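Side-chain contact in Serpin48 (Tenebrio molitor, PDB 3OZQ), which specifically inhibits SPE, a serine protease of the insect innate immune response: residues P38-T43 with N167-N172. Numbering follows the deposited sequence.
Sequences PFSAAT and NALYFN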
loop_
_atom_site.group_PDB
_atom_site.type_symbol
_atom_site.label_atom_id
_atom_site.label_comp_id
_atom_site.label_asym_id
_atom_site.label_seq_id
_atom_site.Cartn_x
_atom_site.Cartn_y
_atom_site.Cartn_z
ATOM N N PRO A 38 0.542 1.446 -3.158
ATOM C CA PRO A 38 1.168 1.732 -4.457
ATOM C C PRO A 38 2.691 1.584 -4.386
ATOM O O PRO A 38 3.326 1.054 -5.321
ATOM C CB PRO A 38 0.741 3.171 -4.737
ATOM C CG PRO A 38 -0.577 3.315 -3.963
ATOM C CD PRO A 38 -0.334 2.537 -2.699
ATOM N N PHE A 39 3.277 2.010 -3.274
ATOM C CA PHE A 39 4.726 1.885 -3.099
ATOM C C PHE A 39 5.204 0.446 -3.270
ATOM O O PHE A 39 6.088 0.165 -4.082
ATOM C CB PHE A 39 5.155 2.384 -1.718
ATOM C CG PHE A 39 6.488 1.845 -1.283
ATOM C CD1 PHE A 39 6.566 0.753 -0.434
ATOM C CD2 PHE A 39 7.663 2.413 -1.752
ATOM C CE1 PHE A 39 7.792 0.236 -0.059
ATOM C CE2 PHE A 39 8.886 1.911 -1.369
ATOM C CZ PHE A 39 8.950 0.825 -0.515
ATOM N N SER A 40 4.621 -0.477 -2.501
ATOM C CA SER A 40 5.097 -1.857 -2.522
ATOM C C SER A 40 4.918 -2.494 -3.911
ATOM O O SER A 40 5.827 -3.154 -4.440
ATOM C CB SER A 40 4.405 -2.675 -1.422
ATOM O OG SER A 40 5.154 -3.830 -1.088
ATOM N N ALA A 41 3.744 -2.290 -4.499
ATOM C CA ALA A 41 3.489 -2.767 -5.843
ATOM C C ALA A 41 4.581 -2.220 -6.770
ATOM O O ALA A 41 5.102 -2.936 -7.635
ATOM C CB ALA A 41 2.107 -2.325 -6.306
ATOM N N ALA A 42 4.923 -0.949 -6.579
ATOM C CA ALA A 42 5.914 -0.281 -7.417
ATOM C C ALA A 42 7.280 -0.951 -7.323
ATOM O O ALA A 42 7.951 -1.137 -8.330
ATOM C CB ALA A 42 6.017 1.201 -7.061
ATOM N N THR A 43 7.702 -1.320 -6.118
ATOM C CA THR A 43 8.978 -2.016 -5.991
ATOM C C THR A 43 8.980 -3.416 -6.643
ATOM O O THR A 43 10.009 -3.906 -7.126
ATOM C CB THR A 43 9.363 -2.165 -4.529
ATOM O OG1 THR A 43 8.380 -2.965 -3.864
ATOM C CG2 THR A 43 9.471 -0.790 -3.869
ATOM N N ASN A 167 2.312 -10.098 -3.882
ATOM C CA ASN A 167 2.693 -8.916 -3.077
ATOM C C ASN A 167 1.829 -8.773 -1.830
ATOM O O ASN A 167 0.785 -8.149 -1.870
ATOM C CB ASN A 167 2.552 -7.666 -3.944
ATOM C CG ASN A 167 2.964 -6.384 -3.236
ATOM O OD1 ASN A 167 3.656 -6.397 -2.219
ATOM N ND2 ASN A 167 2.565 -5.262 -3.813
ATOM N N ALA A 168 2.270 -9.368 -0.730
ATOM C CA ALA A 168 1.522 -9.356 0.512
ATOM C C ALA A 168 2.276 -8.501 1.506
ATOM O O ALA A 168 3.496 -8.610 1.615
ATOM C CB ALA A 168 1.386 -10.735 1.056
ATOM N N LEU A 169 1.556 -7.660 2.235
ATOM C CA LEU A 169 2.196 -6.824 3.253
ATOM C C LEU A 169 1.250 -6.285 4.305
ATOM O O LEU A 169 0.029 -6.329 4.169
ATOM C CB LEU A 169 2.998 -5.647 2.648
ATOM C CG LEU A 169 2.525 -4.730 1.504
ATOM C CD1 LEU A 169 1.066 -4.809 1.158
ATOM C CD2 LEU A 169 2.970 -3.249 1.661
ATOM N N TYR A 170 1.858 -5.763 5.360
ATOM C CA TYR A 170 1.144 -5.111 6.436
ATOM C C TYR A 170 2.184 -4.368 7.254
ATOM O O TYR A 170 3.372 -4.699 7.214
ATOM C CB TYR A 170 0.381 -6.124 7.293
ATOM C CG TYR A 170 1.251 -6.995 8.169
ATOM C CD1 TYR A 170 1.557 -6.614 9.470
ATOM C CD2 TYR A 170 1.758 -8.206 7.701
ATOM C CE1 TYR A 170 2.347 -7.410 10.283
ATOM C CE2 TYR A 170 2.555 -9.011 8.506
ATOM C CZ TYR A 170 2.844 -8.605 9.800
ATOM O OH TYR A 170 3.633 -9.390 10.609
ATOM N N PHE A 171 1.725 -3.362 7.989
ATOM C CA PHE A 171 2.591 -2.426 8.688
ATOM C C PHE A 171 2.363 -2.556 10.186
ATOM O O PHE A 171 1.247 -2.818 10.631
ATOM C CB PHE A 171 2.237 -1.001 8.263
ATOM C CG PHE A 171 3.228 0.036 8.711
ATOM C CD1 PHE A 171 4.549 -0.027 8.303
ATOM C CD2 PHE A 171 2.833 1.088 9.532
ATOM C CE1 PHE A 171 5.467 0.945 8.707
ATOM C CE2 PHE A 171 3.746 2.059 9.936
ATOM C CZ PHE A 171 5.063 1.990 9.516
ATOM N N ASN A 172 3.427 -2.369 10.956
ATOM C CA ASN A 172 3.335 -2.394 12.406
ATOM C C ASN A 172 4.002 -1.166 13.017
ATOM O O ASN A 172 5.199 -0.942 12.815
ATOM C CB ASN A 172 3.969 -3.670 12.948
ATOM C CG ASN A 172 4.087 -3.661 14.456
ATOM O OD1 ASN A 172 3.184 -4.117 15.167
ATOM N ND2 ASN A 172 5.198 -3.132 14.958
#
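Ser40 and Asn167 meet through their polar ends. Ser40 OG lies 3.2 Å from Asn167 OD1, and the pair can form a hydrogen bond. The hydroxyl proton may turn to a different acceptor instead, so this bond is not settled. With OG anti to the backbone N (chi1 -159°), the hydroxyl extends from the helix to the strand. The second branch of the amide lies over the helix backbone. Asn167 ND2 is 3.3 Å from Ala41 CA and 3.9 Å from Ala41 CB. Its approach to Ala41 N is a contact of two donors, not a bond. Leu169 reaches the same serine from further along the strand. Its CD2 methyl presses on Ser40 CB at 3.4 Å, tighter than a usual carbon contact, and lies 3.6 Å from Ser40 OG.

Asn95 ND2 gives Asn167 OD1 a second, weak hydrogen bond. An alanine at Asn167 would probably leave Ser40 OG and Asn95 ND2 without their shared amide oxygen and open a gap beside Ala41. Within the helix, Thr43 OG1 donates to Ser40 O at 2.6 Å, with a C=O...donor angle of 125°. Ser40 N is hydrogen-bonded to Ser37 OG, just before the helix.

This is the shutter region of the serpin fold, where the start of helix 38-50 (helix B) meets strand 163-174 of sheet A. Residues 38-43 run roughly antiparallel to 167-172, 9.2 Å apart at closest approach of their axes, at 143°. The strand pairs antiparallel with 90-100 and parallel with 310-321. The direct pairing with 310-321 is consistent with a closed sheet, into which the cleaved reactive-centre loop of inhibitory serpins inserts. Phe368 of strand 365-372 packs on Leu169, while helix 10-29 touches Pro38 and Phe39.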